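Local coordinates for protein ACDH-11, isoform b (Caenorhabditis elegans, PDB 4Y9J), which is a member of the acyl-CoA dehydrogenase family of flavoproteins and binds flavin-adenine dinucleotide, at residues Y115-D120 against R174-D179; A168-D173 against K182-G187. All blocks are in the same frame, centred on the assembly; numbering follows the deposited sequence.

Contact 1. Residues Y115-D120 against R174-D179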
loop_
_atom_site.group_PDB
_atom_site.type_symbol
_atom_site.label_atom_id
_atom_site.label_comp_id
_atom_site.label_asym_id
_atom_site.label_seq_id
_atom_site.Cartn_x
_atom_site.Cartn_y
_atom_site.Cartn_z
ATOM N N TYR B 115 38.603 -8.650 15.095
ATOM C CA TYR B 115 39.238 -8.240 16.346
ATOM C C TYR B 115 39.645 -9.392 17.287
ATOM O O TYR B 115 40.073 -9.125 18.400
ATOM C CB TYR B 115 38.335 -7.261 17.129
ATOM C CG TYR B 115 38.036 -6.029 16.325
ATOM C CD1 TYR B 115 38.916 -4.963 16.352
ATOM C CD2 TYR B 115 36.901 -5.940 15.502
ATOM C CE1 TYR B 115 38.719 -3.853 15.538
ATOM C CE2 TYR B 115 36.656 -4.812 14.724
ATOM C CZ TYR B 115 37.561 -3.738 14.773
ATOM O OH TYR B 115 37.383 -2.609 14.002
ATOM N N GLU B 116 39.491 -10.642 16.859
ATOM C CA GLU B 116 39.721 -11.804 17.730
ATOM C C GLU B 116 41.212 -11.830 18.155
ATOM O O GLU B 116 42.093 -12.015 17.354
ATOM C CB GLU B 116 39.245 -13.126 17.073
ATOM C CG GLU B 116 39.419 -14.462 17.874
ATOM C CD GLU B 116 39.437 -14.386 19.433
ATOM O OE1 GLU B 116 38.600 -13.643 20.004
ATOM O OE2 GLU B 116 40.272 -15.112 20.145
ATOM N N ASP B 117 41.443 -11.557 19.416
ATOM C CA ASP B 117 42.811 -11.450 20.026
ATOM C C ASP B 117 43.747 -12.662 19.794
ATOM O O ASP B 117 44.919 -12.471 19.485
ATOM C CB ASP B 117 42.648 -11.135 21.519
ATOM C CG ASP B 117 41.250 -10.465 21.829
ATOM O OD1 ASP B 117 40.198 -10.982 21.351
ATOM O OD2 ASP B 117 41.178 -9.423 22.511
ATOM N N SER B 118 43.238 -13.894 19.860
ATOM C CA SER B 118 44.083 -15.096 19.612
ATOM C C SER B 118 44.546 -15.263 18.169
ATOM O O SER B 118 45.318 -16.186 17.881
ATOM C CB SER B 118 43.327 -16.379 19.983
ATOM O OG SER B 118 42.181 -16.553 19.122
ATOM N N VAL B 119 44.056 -14.435 17.233
ATOM C CA VAL B 119 44.409 -14.613 15.846
ATOM C C VAL B 119 45.221 -13.428 15.407
ATOM O O VAL B 119 44.927 -12.297 15.757
ATOM C CB VAL B 119 43.157 -14.717 14.943
ATOM C CG1 VAL B 119 43.513 -14.870 13.480
ATOM C CG2 VAL B 119 42.281 -15.864 15.372
ATOM N N ASP B 120 46.254 -13.708 14.628
ATOM C CA ASP B 120 47.094 -12.712 13.996
ATOM C C ASP B 120 46.285 -11.622 13.206
ATOM O O ASP B 120 45.593 -11.945 12.253
ATOM C CB ASP B 120 47.914 -13.492 12.995
ATOM C CG ASP B 120 49.093 -12.735 12.477
ATOM O OD1 ASP B 120 48.970 -11.547 12.241
ATOM O OD2 ASP B 120 50.193 -13.350 12.356
ATOM N N ARG B 174 30.149 -5.144 23.336
ATOM C CA ARG B 174 28.893 -5.531 22.666
ATOM C C ARG B 174 28.920 -5.490 21.178
ATOM O O ARG B 174 28.395 -6.368 20.562
ATOM C CB ARG B 174 27.771 -4.685 23.196
ATOM C CG ARG B 174 27.706 -5.014 24.682
ATOM C CD ARG B 174 26.542 -4.396 25.385
ATOM N NE ARG B 174 25.347 -5.157 25.103
ATOM C CZ ARG B 174 24.265 -5.179 25.875
ATOM N NH1 ARG B 174 24.226 -4.467 26.986
ATOM N NH2 ARG B 174 23.208 -5.860 25.482
ATOM N N LEU B 175 29.552 -4.475 20.609
ATOM C CA LEU B 175 29.725 -4.416 19.189
ATOM C C LEU B 175 30.486 -5.618 18.653
ATOM O O LEU B 175 30.198 -6.064 17.523
ATOM C CB LEU B 175 30.393 -3.108 18.745
ATOM C CG LEU B 175 29.648 -1.803 19.090
ATOM C CD1 LEU B 175 30.563 -0.585 19.015
ATOM C CD2 LEU B 175 28.444 -1.586 18.198
ATOM N N ARG B 176 31.471 -6.128 19.409
ATOM C CA ARG B 176 32.238 -7.319 19.008
ATOM C C ARG B 176 31.609 -8.649 19.418
ATOM O O ARG B 176 32.169 -9.693 19.158
ATOM C CB ARG B 176 33.621 -7.297 19.723
ATOM C CG ARG B 176 34.500 -6.166 19.342
ATOM C CD ARG B 176 35.687 -6.061 20.307
ATOM N NE ARG B 176 36.512 -7.265 20.246
ATOM C CZ ARG B 176 37.574 -7.510 21.015
ATOM N NH1 ARG B 176 37.942 -6.644 21.973
ATOM N NH2 ARG B 176 38.228 -8.669 20.866
ATOM N N SER B 177 30.501 -8.668 20.148
ATOM C CA SER B 177 30.005 -9.933 20.664
ATOM C C SER B 177 29.462 -10.877 19.632
ATOM O O SER B 177 28.792 -10.476 18.660
ATOM C CB SER B 177 28.926 -9.668 21.640
ATOM O OG SER B 177 28.420 -10.847 22.207
ATOM N N ARG B 178 29.734 -12.153 19.843
ATOM C CA ARG B 178 29.132 -13.217 19.007
ATOM C C ARG B 178 27.785 -13.700 19.551
ATOM O O ARG B 178 27.127 -14.514 18.930
ATOM C CB ARG B 178 30.125 -14.386 18.865
ATOM C CG ARG B 178 31.389 -13.947 18.130
ATOM C CD ARG B 178 32.370 -15.029 17.660
ATOM N NE ARG B 178 31.812 -15.820 16.540
ATOM C CZ ARG B 178 32.489 -16.347 15.515
ATOM N NH1 ARG B 178 33.801 -16.108 15.308
ATOM N NH2 ARG B 178 31.820 -17.104 14.646
ATOM N N ASP B 179 27.410 -13.219 20.730
ATOM C CA ASP B 179 26.134 -13.564 21.390
ATOM C C ASP B 179 25.010 -12.686 20.829
ATOM O O ASP B 179 24.907 -11.505 21.126
ATOM C CB ASP B 179 26.239 -13.354 22.899
ATOM C CG ASP B 179 25.037 -13.878 23.652
ATOM O OD1 ASP B 179 23.923 -14.056 23.110
ATOM O OD2 ASP B 179 25.203 -14.141 24.817
HETATM O O HOH W 1 39.711 -7.688 23.799
#
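R176 reaches from the loop just past helix 166-175 to D117, and its NH2 forms a salt bridge with D117 OD1 at 3.1 Å. As a hydrogen bond this pair is weak, since the N-H...O angle is 123°; the R176 NH2 bond to D117 OD2 is straighter (171°) but long at 3.5 Å, so it too is weak. Carboxylate and guanidinium planes stand 32° apart. A water ties the two groups together more closely, donating to D117 OD2 at 2.6 Å and accepting from R176 NH1 at 2.7 Å. Y115 O also lies near R176 NH2, but the angle is too poor for a bond. Y115 instead offers its CB, 3.6 Å from R176 NE, while its OH is hydrogen-bonded to D150 OD1, on helix 143-158. The bend of the arginine chain at chi3 brings the guanidinium edge round to the aspartate. D117 itself sits in a type I turn, closed by V119 N to E116 O. E116 OE2 accepts S118 OG (2.6 Å) on its anti lone pair and S118 N from well above the carboxylate plane. With D117 exposed and both direct bonds weak, the pairing probably depends on charge attraction and the shared water more than on well-aligned hydrogen bonds.

Contact 2. Residues A168-D173 against K182-G187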
loop_
_atom_site.group_PDB
_atom_site.type_symbol
_atom_site.label_atom_id
_atom_site.label_comp_id
_atom_site.label_asym_id
_atom_site.label_seq_id
_atom_site.Cartn_x
_atom_site.Cartn_y
_atom_site.Cartn_z
ATOM N N ALA B 168 32.129 3.647 26.152
ATOM C CA ALA B 168 32.923 3.190 25.024
ATOM C C ALA B 168 33.365 1.754 25.274
ATOM O O ALA B 168 33.438 0.968 24.358
ATOM C CB ALA B 168 34.093 4.109 24.807
ATOM N N THR B 169 33.653 1.434 26.508
ATOM C CA THR B 169 34.124 0.087 26.863
ATOM C C THR B 169 32.971 -0.939 26.692
ATOM O O THR B 169 33.145 -1.981 26.049
ATOM C CB THR B 169 34.735 0.069 28.272
ATOM O OG1 THR B 169 35.870 0.968 28.342
ATOM C CG2 THR B 169 35.107 -1.326 28.694
ATOM N N GLU B 170 31.810 -0.617 27.229
ATOM C CA GLU B 170 30.610 -1.461 27.024
ATOM C C GLU B 170 30.277 -1.605 25.551
ATOM O O GLU B 170 30.028 -2.708 25.071
ATOM C CB GLU B 170 29.397 -0.945 27.778
ATOM C CG GLU B 170 28.139 -1.746 27.381
ATOM C CD GLU B 170 26.889 -1.353 28.136
ATOM O OE1 GLU B 170 26.722 -0.141 28.462
ATOM O OE2 GLU B 170 26.094 -2.286 28.400
ATOM N N ALA B 171 30.350 -0.497 24.817
ATOM C CA ALA B 171 30.089 -0.505 23.386
ATOM C C ALA B 171 31.060 -1.425 22.667
ATOM O O ALA B 171 30.671 -2.291 21.917
ATOM C CB ALA B 171 30.123 0.913 22.805
ATOM N N VAL B 172 32.330 -1.283 22.926
ATOM C CA VAL B 172 33.290 -2.140 22.264
ATOM C C VAL B 172 32.971 -3.642 22.496
ATOM O O VAL B 172 33.010 -4.417 21.508
ATOM C CB VAL B 172 34.721 -1.785 22.689
ATOM C CG1 VAL B 172 35.702 -2.879 22.315
ATOM C CG2 VAL B 172 35.115 -0.492 22.010
ATOM N N ASP B 173 32.717 -4.023 23.734
ATOM C CA ASP B 173 32.450 -5.427 24.096
ATOM C C ASP B 173 31.191 -5.948 23.383
ATOM O O ASP B 173 31.210 -7.007 22.829
ATOM C CB ASP B 173 32.301 -5.620 25.601
ATOM C CG ASP B 173 33.641 -5.538 26.349
ATOM O OD1 ASP B 173 34.676 -5.750 25.701
ATOM O OD2 ASP B 173 33.651 -5.293 27.579
ATOM N N LYS B 182 23.218 -10.315 22.991
ATOM C CA LYS B 182 23.956 -9.222 23.659
ATOM C C LYS B 182 24.506 -8.239 22.624
ATOM O O LYS B 182 24.868 -7.123 22.972
ATOM C CB LYS B 182 25.180 -9.747 24.380
ATOM C CG LYS B 182 24.947 -10.604 25.615
ATOM C CD LYS B 182 26.167 -10.557 26.520
ATOM C CE LYS B 182 26.774 -11.938 26.727
ATOM N NZ LYS B 182 26.948 -12.296 28.190
ATOM N N ALA B 183 24.713 -8.686 21.406
ATOM C CA ALA B 183 25.466 -7.882 20.452
ATOM C C ALA B 183 24.800 -6.576 20.156
ATOM O O ALA B 183 23.604 -6.511 20.005
ATOM C CB ALA B 183 25.736 -8.636 19.150
ATOM N N TRP B 184 25.597 -5.559 19.924
ATOM C CA TRP B 184 25.116 -4.255 19.505
ATOM C C TRP B 184 25.580 -3.905 18.084
ATOM O O TRP B 184 26.558 -4.482 17.546
ATOM C CB TRP B 184 25.642 -3.153 20.425
ATOM C CG TRP B 184 24.939 -2.957 21.737
ATOM C CD1 TRP B 184 23.802 -3.613 22.191
ATOM C CD2 TRP B 184 25.269 -2.014 22.763
ATOM N NE1 TRP B 184 23.426 -3.128 23.374
ATOM C CE2 TRP B 184 24.314 -2.167 23.783
ATOM C CE3 TRP B 184 26.276 -1.087 22.929
ATOM C CZ2 TRP B 184 24.357 -1.434 24.977
ATOM C CZ3 TRP B 184 26.293 -0.337 24.121
ATOM C CH2 TRP B 184 25.349 -0.518 25.104
ATOM N N THR B 185 24.931 -2.883 17.521
ATOM C CA THR B 185 25.366 -2.259 16.294
ATOM C C THR B 185 25.441 -0.749 16.523
ATOM O O THR B 185 24.891 -0.248 17.498
ATOM C CB THR B 185 24.430 -2.535 15.101
ATOM O OG1 THR B 185 23.076 -2.115 15.391
ATOM C CG2 THR B 185 24.511 -3.972 14.704
ATOM N N SER B 186 26.173 -0.058 15.646
ATOM C CA SER B 186 26.334 1.378 15.728
ATOM C C SER B 186 25.855 2.066 14.477
ATOM O O SER B 186 25.951 1.508 13.383
ATOM C CB SER B 186 27.778 1.769 15.967
ATOM O OG SER B 186 27.992 3.186 16.109
ATOM N N GLY B 187 25.462 3.325 14.644
ATOM C CA GLY B 187 25.310 4.250 13.512
ATOM C C GLY B 187 26.366 5.333 13.518
ATOM O O GLY B 187 27.263 5.318 14.361
#
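At the join between the N-terminal helical region and the mixed beta-sheet, helix 166-175 packs against the loop that runs into strand 186-189, and W184 of that loop supplies the aromatic surface. The nearest CA atoms across the segments, those of A171 and W184, are 7.3 Å apart, and the indole bridges this gap with the six-membered part of its ring. W184 CZ3 lies 3.9 Å from A171 CA and 4.2 Å from A171 CB, so the ring rests against helix backbone as well as the methyl group. One residue earlier on the helix, E170 places its CD 3.5 Å from W184 CH2, and its CG is 3.8 Å from the same ring carbon. The glutamate can reach this far because CG is anti to the backbone N (chi1 172°) and the chain beyond stays extended. It meets the indole at about a right angle, with carboxylate and ring planes 41° apart. This is van der Waals contact; the polar end of E170 is engaged through OE2 in a salt bridge to R174, one helical turn on, and R174 in turn bonds K182 O through NE. W184 also packs on R174 and L175 of the helix and on K258 of strand 252-258, which places it between helix and sheet. Further along the segment, S186 OG donates to G187 O at 2.9 Å, and G187 pairs through its backbone with V231 and L233. The arrangement is that of a helix-loop-strand connection in the acyl-CoA dehydrogenase fold, with a buried aromatic packed at the boundary between helical region and beta-sheet.

In the fold
Contacts 1 and 2 share helix 166-175, and their centres lie 12 Å apart on the same side of the chain's centre. Their segments alternate along the chain: 115-120, 168-173, 174-179, then 182-187. They also touch directly, since R174 O and W184 N make a probable hydrogen bond of 3.0 Å and L175 CD2 packs 3.5 Å from W184 O. Contact 1 joins the loop just past the helix to the loop before helix 121-135, at the surface; contact 2 joins the helix to the approach to strand 186-189 of the mixed sheet, in a buried setting. Helix 166-175 thus links the N-terminal helices with the beta-sheet region.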